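PDB 6UXD: CT021 from Chlamydia trachomatis serovar L2, which is of unknown function, though its sequence family belongs to the LolA/LolB clan of lipoprotein carriers, which raises the possibility of binding a hydrophobic ligand. Local coordinates for residues A[12-22]-A[175-184]; A[36-46]-A[209-217]. One frame throughout, in Å; residues are numbered along the deposited sequence.

Overall arrangement
Contact 1 sits nearer the middle of the chain, its centre about 10 Å from the centre of the chain, and that of contact 2 about 16 Å; the centres of the two are about 16 Å apart. They are joined through neighbouring antiparallel strands, because strand 21-26, which starts in contact 1, pairs with 29-38, which runs into contact 2. They also touch directly: L14 CD2 comes 3.3 Å from T43 OG1, and P18 packs over the backbone of R36 to S38. Along the chain their segments alternate, so residues 175-184 and the tail 209-217 both return to the N-terminal part. Neither contact holds a bound ligand.

Contact 1: A[12-22]-A[175-184]; sequences KILTARPGDYA and FSNNERLAFP
A22 and F183 pack closely: the methyl CB of A22 lies over one face of the F183 ring, 3.9 Å from its centroid, in a CH-pi contact. The carbonyl carbon of D20 lies at the ring's edge near CE2, Y21 C is also close to that atom, and I13 CD1 approaches CD1 obliquely. F33 and I35 of strand 29-38 also pack on F183, which is buried. Next to it, the CB atoms of A16 and A182 touch at 3.8 Å. K12, bent at chi2 (70°), runs its chain along F175 in the opposite direction, CE resting over one face, 3.6 Å from F175 CD1.

Outward the packing gives way to water. Two waters lie on K12 NZ; one links it to S176 O and L181 O, the other to T15 OG1 and E179 O. Further along, buried D20 forms a salt bridge with the more exposed R180: OD2 takes R180 NH1 at 2.9 Å on its syn side, nearly straight at 164°, and also accepts R17 N from above the carboxylate plane, bracing the type II turn R17 to D20. The R180 NH2 to D20 OD1 bond is weak, and OD1 has H205 as another partner. The extended chain of exposed R17 crosses R180 at about a right angle, their guanidinium groups stacked with centres 3.9 Å apart. The two like charges come close (R17 NH1 to R180 NE 3.0 Å, two donors and no bond); the D20 carboxylate on R180 may ease this.

The whole is a loop-on-loop junction, fastening the link between helix 9-13 and strand 21-26 to the connection between antiparallel strands 170-176 and 186-189.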
loop_
_atom_site.group_PDB
_atom_site.type_symbol
_atom_site.label_atom_id
_atom_site.label_comp_id
_atom_site.label_asym_id
_atom_site.label_seq_id
_atom_site.Cartn_x
_atom_site.Cartn_y
_atom_site.Cartn_z
ATOM N N LYS A 12 -11.352 -0.662 3.496
ATOM C CA LYS A 12 -10.445 -1.024 4.574
ATOM C C LYS A 12 -9.408 0.067 4.805
ATOM O O LYS A 12 -9.138 0.452 5.948
ATOM C CB LYS A 12 -9.786 -2.362 4.228
ATOM C CG LYS A 12 -8.830 -2.851 5.258
ATOM C CD LYS A 12 -9.530 -3.295 6.518
ATOM C CE LYS A 12 -8.471 -3.914 7.473
ATOM N NZ LYS A 12 -8.929 -3.829 8.890
ATOM N N ILE A 13 -8.832 0.597 3.731
ATOM C CA ILE A 13 -7.814 1.631 3.882
ATOM C C ILE A 13 -8.400 2.940 4.386
ATOM O O ILE A 13 -7.688 3.737 5.014
ATOM C CB ILE A 13 -7.071 1.849 2.548
ATOM C CG1 ILE A 13 -6.551 0.505 1.995
ATOM C CG2 ILE A 13 -5.968 2.871 2.728
ATOM C CD1 ILE A 13 -5.536 -0.227 2.892
ATOM N N LEU A 14 -9.686 3.216 4.108
ATOM C CA LEU A 14 -10.267 4.442 4.627
ATOM C C LEU A 14 -10.477 4.401 6.135
ATOM O O LEU A 14 -10.825 5.438 6.701
ATOM C CB LEU A 14 -11.617 4.766 3.960
ATOM C CG LEU A 14 -11.565 5.196 2.492
ATOM C CD1 LEU A 14 -12.971 5.528 2.002
ATOM C CD2 LEU A 14 -10.661 6.369 2.292
ATOM N N THR A 15 -10.325 3.237 6.788
ATOM C CA THR A 15 -10.318 3.194 8.244
ATOM C C THR A 15 -8.985 3.664 8.837
ATOM O O THR A 15 -8.924 3.950 10.035
ATOM C CB THR A 15 -10.636 1.773 8.750
ATOM O OG1 THR A 15 -9.506 0.905 8.551
ATOM C CG2 THR A 15 -11.843 1.178 8.009
ATOM N N ALA A 16 -7.926 3.782 8.036
ATOM C CA ALA A 16 -6.658 4.264 8.572
ATOM C C ALA A 16 -6.797 5.715 9.018
ATOM O O ALA A 16 -7.754 6.403 8.675
ATOM C CB ALA A 16 -5.542 4.150 7.538
ATOM N N ARG A 17 -5.822 6.179 9.799
ATOM C CA ARG A 17 -5.793 7.555 10.282
ATOM C C ARG A 17 -4.591 8.306 9.737
ATOM O O ARG A 17 -3.565 7.691 9.421
ATOM C CB ARG A 17 -5.746 7.599 11.812
ATOM C CG ARG A 17 -6.888 6.846 12.444
ATOM C CD ARG A 17 -6.779 6.822 13.947
ATOM N NE ARG A 17 -7.813 5.959 14.515
ATOM C CZ ARG A 17 -7.805 5.493 15.759
ATOM N NH1 ARG A 17 -6.805 5.797 16.588
ATOM N NH2 ARG A 17 -8.798 4.714 16.169
ATOM N N PRO A 18 -4.675 9.640 9.625
ATOM C CA PRO A 18 -3.497 10.421 9.231
ATOM C C PRO A 18 -2.278 10.072 10.066
ATOM O O PRO A 18 -2.361 9.905 11.281
ATOM C CB PRO A 18 -3.934 11.869 9.471
ATOM C CG PRO A 18 -5.410 11.835 9.223
ATOM C CD PRO A 18 -5.873 10.490 9.760
ATOM N N GLY A 19 -1.134 9.988 9.396
ATOM C CA GLY A 19 0.087 9.532 9.995
ATOM C C GLY A 19 0.322 8.030 9.897
ATOM O O GLY A 19 1.445 7.583 10.124
ATOM N N ASP A 20 -0.709 7.244 9.594
ATOM C CA ASP A 20 -0.531 5.812 9.388
ATOM C C ASP A 20 0.261 5.555 8.114
ATOM O O ASP A 20 0.046 6.212 7.095
ATOM C CB ASP A 20 -1.877 5.109 9.303
ATOM C CG ASP A 20 -2.587 5.064 10.626
ATOM O OD1 ASP A 20 -1.976 5.508 11.619
ATOM O OD2 ASP A 20 -3.749 4.607 10.672
ATOM N N TYR A 21 1.192 4.596 8.174
ATOM C CA TYR A 21 2.053 4.317 7.039
ATOM C C TYR A 21 2.340 2.823 6.963
ATOM O O TYR A 21 2.078 2.068 7.904
ATOM C CB TYR A 21 3.348 5.108 7.106
ATOM C CG TYR A 21 4.351 4.535 8.071
ATOM C CD1 TYR A 21 5.374 3.704 7.640
ATOM C CD2 TYR A 21 4.259 4.815 9.414
ATOM C CE1 TYR A 21 6.292 3.171 8.552
ATOM C CE2 TYR A 21 5.140 4.301 10.310
ATOM C CZ TYR A 21 6.162 3.485 9.886
ATOM O OH TYR A 21 7.048 2.986 10.817
ATOM N N ALA A 22 2.855 2.397 5.810
ATOM C CA ALA A 22 3.327 1.025 5.635
ATOM C C ALA A 22 4.299 0.962 4.462
ATOM O O ALA A 22 4.191 1.733 3.504
ATOM C CB ALA A 22 2.149 0.074 5.426
ATOM N N PHE A 175 -4.669 -9.310 6.994
ATOM C CA PHE A 175 -4.726 -8.105 7.798
ATOM C C PHE A 175 -4.628 -8.485 9.265
ATOM O O PHE A 175 -5.117 -9.539 9.688
ATOM C CB PHE A 175 -6.026 -7.298 7.581
ATOM C CG PHE A 175 -6.141 -6.694 6.224
ATOM C CD1 PHE A 175 -5.560 -5.470 5.945
ATOM C CD2 PHE A 175 -6.852 -7.340 5.218
ATOM C CE1 PHE A 175 -5.685 -4.892 4.674
ATOM C CE2 PHE A 175 -6.973 -6.774 3.955
ATOM C CZ PHE A 175 -6.382 -5.549 3.686
ATOM N N SER A 176 -4.008 -7.588 10.023
ATOM C CA SER A 176 -3.919 -7.721 11.465
ATOM C C SER A 176 -5.307 -7.814 12.066
ATOM O O SER A 176 -6.250 -7.163 11.607
ATOM C CB SER A 176 -3.175 -6.517 12.065
ATOM O OG SER A 176 -3.411 -6.436 13.466
ATOM N N ASN A 177 -5.430 -8.625 13.117
ATOM C CA ASN A 177 -6.699 -8.677 13.825
ATOM C C ASN A 177 -6.989 -7.375 14.550
ATOM O O ASN A 177 -8.115 -7.178 15.022
ATOM C CB ASN A 177 -6.700 -9.845 14.815
ATOM C CG ASN A 177 -6.669 -11.212 14.114
ATOM O OD1 ASN A 177 -7.205 -11.356 13.021
ATOM N ND2 ASN A 177 -6.065 -12.216 14.761
ATOM N N ASN A 178 -5.990 -6.511 14.672
ATOM C CA ASN A 178 -6.137 -5.214 15.311
ATOM C C ASN A 178 -6.503 -4.214 14.221
ATOM O O ASN A 178 -5.667 -3.874 13.384
ATOM C CB ASN A 178 -4.841 -4.828 16.030
ATOM C CG ASN A 178 -4.963 -3.493 16.723
ATOM O OD1 ASN A 178 -6.004 -2.854 16.636
ATOM N ND2 ASN A 178 -3.918 -3.078 17.419
ATOM N N GLU A 179 -7.775 -3.785 14.197
ATOM C CA GLU A 179 -8.251 -2.887 13.146
ATOM C C GLU A 179 -7.510 -1.560 13.116
ATOM O O GLU A 179 -7.599 -0.833 12.123
ATOM C CB GLU A 179 -9.757 -2.642 13.317
ATOM C CG GLU A 179 -10.575 -3.913 13.012
ATOM C CD GLU A 179 -11.990 -3.911 13.581
ATOM O OE1 GLU A 179 -12.565 -2.821 13.808
ATOM O OE2 GLU A 179 -12.523 -5.022 13.801
ATOM N N ARG A 180 -6.775 -1.227 14.172
ATOM C CA ARG A 180 -5.977 -0.022 14.148
ATOM C C ARG A 180 -4.847 -0.123 13.133
ATOM O O ARG A 180 -4.309 0.905 12.711
ATOM C CB ARG A 180 -5.463 0.233 15.562
ATOM C CG ARG A 180 -4.676 1.476 15.719
ATOM C CD ARG A 180 -5.559 2.704 15.720
ATOM N NE ARG A 180 -4.697 3.881 15.647
ATOM C CZ ARG A 180 -4.259 4.415 14.514
ATOM N NH1 ARG A 180 -4.635 3.901 13.325
ATOM N NH2 ARG A 180 -3.459 5.473 14.573
ATOM N N LEU A 181 -4.496 -1.331 12.700
ATOM C CA LEU A 181 -3.459 -1.532 11.693
ATOM C C LEU A 181 -4.171 -1.854 10.381
ATOM O O LEU A 181 -4.509 -3.012 10.117
ATOM C CB LEU A 181 -2.509 -2.650 12.091
ATOM C CG LEU A 181 -1.572 -2.371 13.267
ATOM C CD1 LEU A 181 -0.773 -3.650 13.604
ATOM C CD2 LEU A 181 -0.632 -1.208 12.957
ATOM N N ALA A 182 -4.360 -0.829 9.543
ATOM C CA ALA A 182 -5.285 -0.935 8.420
ATOM C C ALA A 182 -4.626 -1.423 7.136
ATOM O O ALA A 182 -5.333 -1.921 6.253
ATOM C CB ALA A 182 -5.951 0.421 8.168
ATOM N N PHE A 183 -3.302 -1.314 7.018
ATOM C CA PHE A 183 -2.621 -1.807 5.830
ATOM C C PHE A 183 -2.418 -3.320 5.875
ATOM O O PHE A 183 -2.332 -3.921 6.950
ATOM C CB PHE A 183 -1.268 -1.144 5.669
ATOM C CG PHE A 183 -1.336 0.290 5.265
ATOM C CD1 PHE A 183 -1.495 0.633 3.939
ATOM C CD2 PHE A 183 -1.202 1.291 6.204
ATOM C CE1 PHE A 183 -1.522 1.954 3.551
ATOM C CE2 PHE A 183 -1.230 2.609 5.836
ATOM C CZ PHE A 183 -1.397 2.951 4.493
ATOM N N PRO A 184 -2.316 -3.954 4.717
ATOM C CA PRO A 184 -2.132 -5.403 4.695
ATOM C C PRO A 184 -0.780 -5.809 5.266
ATOM O O PRO A 184 0.195 -5.055 5.223
ATOM C CB PRO A 184 -2.242 -5.753 3.207
ATOM C CG PRO A 184 -1.920 -4.490 2.494
ATOM C CD PRO A 184 -2.386 -3.375 3.364
HETATM O O HOH W 1 -6.645 -4.813 10.151
HETATM O O HOH W 2 -9.019 -1.411 9.960
HETATM O O HOH W 3 -7.697 2.638 12.143
HETATM O O HOH W 4 -3.161 1.826 9.762
#

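Contact 2: A[36-46]-A[209-217]; sequences RQSSSEATWVE and SSYPALPNF
R36 reaches out from its strand and lays its guanidinium between S209 and L214. S209 CB lies over the centre of one face, 3.4 Å above the plane, and L214 CD2 covers the opposite face. The bend at chi3 (54°) turns the group across the tail, where NH1 donates to P212 O at 3.1 Å, the acceptor lying in the guanidinium plane. The same carbonyl also takes W99 NE1, so two donors share it. NH1 makes a second, longer link, a salt bridge of 3.4 Å to E46 OE1 on the adjoining strand.

E46 is buried, yet both its oxygens have partners. S209 OG donates to the syn lone pair of E46 OE1, 2.8 Å away, and OE2 receives a water that in turn accepts from S210 N. The ring of Y211 stands almost upright to the carboxylate, its edge turned to it, with CD2 3.2 Å from OE2; the Y211 hydroxyl is bonded to K77. While its hydrogen goes to E46, S209 OG accepts Y211 N, closing an ST turn at the start of the tail.

Past this polar end the packing is mostly apolar. L214 CD1 sits over the five-membered ring of W44, 16° off the normal in a CH-pi contact, and also touches Q37 CD. P215 CD meets the six-membered part of W44 at CZ3, 3.7 Å away, and F217 comes loosely to its edge. Here an irregular C-terminal tail, free of helix and strand, lies across the antiparallel hairpin of strands 29-38 and 43-50, anchored by one buried carboxylate and one sandwiched arginine.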
loop_
_atom_site.group_PDB
_atom_site.type_symbol
_atom_site.label_atom_id
_atom_site.label_comp_id
_atom_site.label_asym_id
_atom_site.label_seq_id
_atom_site.Cartn_x
_atom_site.Cartn_y
_atom_site.Cartn_z
ATOM N N ARG A 36 -2.246 10.967 4.615
ATOM C CA ARG A 36 -1.891 12.344 4.955
ATOM C C ARG A 36 -3.026 13.154 5.541
ATOM O O ARG A 36 -2.783 14.015 6.388
ATOM C CB ARG A 36 -1.358 13.063 3.723
ATOM C CG ARG A 36 -0.054 12.490 3.342
ATOM C CD ARG A 36 0.688 13.386 2.439
ATOM N NE ARG A 36 0.825 14.712 3.009
ATOM C CZ ARG A 36 1.475 15.686 2.397
ATOM N NH1 ARG A 36 2.022 15.453 1.210
ATOM N NH2 ARG A 36 1.572 16.879 2.958
ATOM N N GLN A 37 -4.252 12.892 5.134
ATOM C CA GLN A 37 -5.367 13.710 5.564
ATOM C C GLN A 37 -6.623 12.915 5.306
ATOM O O GLN A 37 -6.719 12.237 4.282
ATOM C CB GLN A 37 -5.384 15.031 4.805
ATOM C CG GLN A 37 -6.473 15.966 5.211
ATOM C CD GLN A 37 -6.250 17.330 4.594
ATOM O OE1 GLN A 37 -5.413 18.111 5.064
ATOM N NE2 GLN A 37 -6.957 17.603 3.508
ATOM N N SER A 38 -7.560 12.967 6.244
ATOM C CA SER A 38 -8.811 12.234 6.127
ATOM C C SER A 38 -9.954 13.132 6.574
ATOM O O SER A 38 -9.933 13.671 7.683
ATOM C CB SER A 38 -8.785 10.952 6.973
ATOM O OG SER A 38 -9.302 9.857 6.249
ATOM N N SER A 39 -10.945 13.293 5.712
ATOM C CA SER A 39 -12.171 13.989 6.057
ATOM C C SER A 39 -13.336 13.134 5.588
ATOM O O SER A 39 -13.164 12.161 4.849
ATOM C CB SER A 39 -12.234 15.382 5.418
ATOM O OG SER A 39 -12.509 15.285 4.033
ATOM N N SER A 40 -14.539 13.508 6.013
ATOM C CA SER A 40 -15.716 12.826 5.494
ATOM C C SER A 40 -15.757 12.863 3.973
ATOM O O SER A 40 -16.392 12.005 3.356
ATOM C CB SER A 40 -16.981 13.457 6.073
ATOM O OG SER A 40 -16.997 14.851 5.823
ATOM N N GLU A 41 -15.064 13.817 3.358
ATOM C CA GLU A 41 -15.148 14.041 1.923
ATOM C C GLU A 41 -13.980 13.453 1.141
ATOM O O GLU A 41 -14.168 13.061 -0.016
ATOM C CB GLU A 41 -15.240 15.545 1.662
ATOM C CG GLU A 41 -15.450 15.949 0.230
ATOM C CD GLU A 41 -15.203 17.431 0.052
ATOM O OE1 GLU A 41 -15.962 18.227 0.650
ATOM O OE2 GLU A 41 -14.229 17.801 -0.644
ATOM N N ALA A 42 -12.786 13.368 1.727
ATOM C CA ALA A 42 -11.652 12.851 0.977
ATOM C C ALA A 42 -10.594 12.302 1.919
ATOM O O ALA A 42 -10.409 12.804 3.026
ATOM C CB ALA A 42 -11.026 13.936 0.099
ATOM N N THR A 43 -9.885 11.278 1.450
ATOM C CA THR A 43 -8.680 10.796 2.107
ATOM C C THR A 43 -7.528 10.873 1.120
ATOM O O THR A 43 -7.628 10.355 0.001
ATOM C CB THR A 43 -8.881 9.364 2.630
ATOM O OG1 THR A 43 -9.953 9.363 3.573
ATOM C CG2 THR A 43 -7.629 8.843 3.322
ATOM N N TRP A 44 -6.435 11.512 1.535
ATOM C CA TRP A 44 -5.243 11.645 0.713
ATOM C C TRP A 44 -4.197 10.617 1.124
ATOM O O TRP A 44 -3.808 10.561 2.294
ATOM C CB TRP A 44 -4.644 13.040 0.841
ATOM C CG TRP A 44 -5.532 14.126 0.313
ATOM C CD1 TRP A 44 -6.584 14.703 0.950
ATOM C CD2 TRP A 44 -5.434 14.760 -0.964
ATOM N NE1 TRP A 44 -7.151 15.663 0.148
ATOM C CE2 TRP A 44 -6.455 15.725 -1.029
ATOM C CE3 TRP A 44 -4.565 14.623 -2.048
ATOM C CZ2 TRP A 44 -6.639 16.538 -2.144
ATOM C CZ3 TRP A 44 -4.749 15.428 -3.155
ATOM C CH2 TRP A 44 -5.771 16.372 -3.195
ATOM N N VAL A 45 -3.708 9.854 0.149
ATOM C CA VAL A 45 -2.697 8.823 0.358
ATOM C C VAL A 45 -1.527 9.082 -0.575
ATOM O O VAL A 45 -1.690 9.068 -1.803
ATOM C CB VAL A 45 -3.266 7.412 0.109
ATOM C CG1 VAL A 45 -2.179 6.347 0.312
ATOM C CG2 VAL A 45 -4.514 7.211 0.976
ATOM N N GLU A 46 -0.348 9.236 -0.005
ATOM C CA GLU A 46 0.895 9.416 -0.735
ATOM C C GLU A 46 1.628 8.085 -0.879
ATOM O O GLU A 46 1.665 7.285 0.057
ATOM C CB GLU A 46 1.740 10.453 0.006
ATOM C CG GLU A 46 3.206 10.474 -0.248
ATOM C CD GLU A 46 3.942 11.220 0.862
ATOM O OE1 GLU A 46 3.577 12.403 1.122
ATOM O OE2 GLU A 46 4.875 10.618 1.478
ATOM N N SER A 209 4.740 13.605 6.392
ATOM C CA SER A 209 5.207 13.607 5.015
ATOM C C SER A 209 6.461 14.458 4.885
ATOM O O SER A 209 6.602 15.493 5.543
ATOM C CB SER A 209 4.146 14.148 4.063
ATOM O OG SER A 209 4.726 14.346 2.786
ATOM N N SER A 210 7.362 14.017 4.013
ATOM C CA SER A 210 8.526 14.798 3.621
ATOM C C SER A 210 8.296 15.615 2.348
ATOM O O SER A 210 9.201 16.337 1.918
ATOM C CB SER A 210 9.726 13.863 3.429
ATOM O OG SER A 210 9.538 12.972 2.345
ATOM N N TYR A 211 7.117 15.545 1.754
ATOM C CA TYR A 211 6.840 16.137 0.456
ATOM C C TYR A 211 6.009 17.408 0.590
ATOM O O TYR A 211 5.559 17.757 1.687
ATOM C CB TYR A 211 6.119 15.106 -0.420
ATOM C CG TYR A 211 6.975 13.906 -0.727
ATOM C CD1 TYR A 211 8.123 14.032 -1.487
ATOM C CD2 TYR A 211 6.634 12.647 -0.260
ATOM C CE1 TYR A 211 8.907 12.939 -1.776
ATOM C CE2 TYR A 211 7.413 11.548 -0.542
ATOM C CZ TYR A 211 8.549 11.697 -1.302
ATOM O OH TYR A 211 9.334 10.598 -1.587
ATOM N N PRO A 212 5.792 18.142 -0.509
ATOM C CA PRO A 212 5.030 19.392 -0.404
ATOM C C PRO A 212 3.614 19.163 0.097
ATOM O O PRO A 212 3.041 18.069 0.002
ATOM C CB PRO A 212 5.017 19.936 -1.839
ATOM C CG PRO A 212 6.156 19.254 -2.527
ATOM C CD PRO A 212 6.290 17.918 -1.881
ATOM N N ALA A 213 3.051 20.243 0.629
ATOM C CA ALA A 213 1.700 20.237 1.156
ATOM C C ALA A 213 0.693 19.833 0.087
ATOM O O ALA A 213 0.953 19.898 -1.119
ATOM C CB ALA A 213 1.327 21.617 1.689
ATOM N N LEU A 214 -0.487 19.468 0.559
ATOM C CA LEU A 214 -1.543 18.977 -0.301
ATOM C C LEU A 214 -2.034 20.069 -1.253
ATOM O O LEU A 214 -1.964 21.257 -0.934
ATOM C CB LEU A 214 -2.698 18.481 0.555
ATOM C CG LEU A 214 -2.403 17.272 1.457
ATOM C CD1 LEU A 214 -3.679 16.905 2.208
ATOM C CD2 LEU A 214 -1.879 16.099 0.635
ATOM N N PRO A 215 -2.539 19.688 -2.429
ATOM C CA PRO A 215 -3.204 20.664 -3.302
ATOM C C PRO A 215 -4.256 21.459 -2.558
ATOM O O PRO A 215 -4.996 20.930 -1.727
ATOM C CB PRO A 215 -3.836 19.791 -4.392
ATOM C CG PRO A 215 -2.889 18.602 -4.470
ATOM C CD PRO A 215 -2.476 18.351 -3.045
ATOM N N ASN A 216 -4.318 22.742 -2.881
ATOM C CA ASN A 216 -5.296 23.662 -2.332
ATOM C C ASN A 216 -6.384 23.878 -3.370
ATOM O O ASN A 216 -6.115 24.416 -4.454
ATOM C CB ASN A 216 -4.644 24.993 -1.968
ATOM C CG ASN A 216 -3.688 24.859 -0.810
ATOM O OD1 ASN A 216 -4.110 24.625 0.323
ATOM N ND2 ASN A 216 -2.394 25.004 -1.084
ATOM N N PHE A 217 -7.592 23.446 -3.043
ATOM C CA PHE A 217 -8.723 23.590 -3.937
ATOM C C PHE A 217 -9.716 24.611 -3.341
ATOM O O PHE A 217 -10.880 24.704 -3.742
ATOM C CB PHE A 217 -9.378 22.223 -4.172
ATOM C CG PHE A 217 -8.564 21.284 -5.033
ATOM C CD1 PHE A 217 -8.796 19.922 -4.989
ATOM C CD2 PHE A 217 -7.584 21.754 -5.886
ATOM C CE1 PHE A 217 -8.061 19.038 -5.785
ATOM C CE2 PHE A 217 -6.836 20.890 -6.677
ATOM C CZ PHE A 217 -7.081 19.524 -6.631
ATOM O OXT PHE A 217 -9.381 25.396 -2.441
HETATM O O HOH W 5 6.946 11.346 2.939
#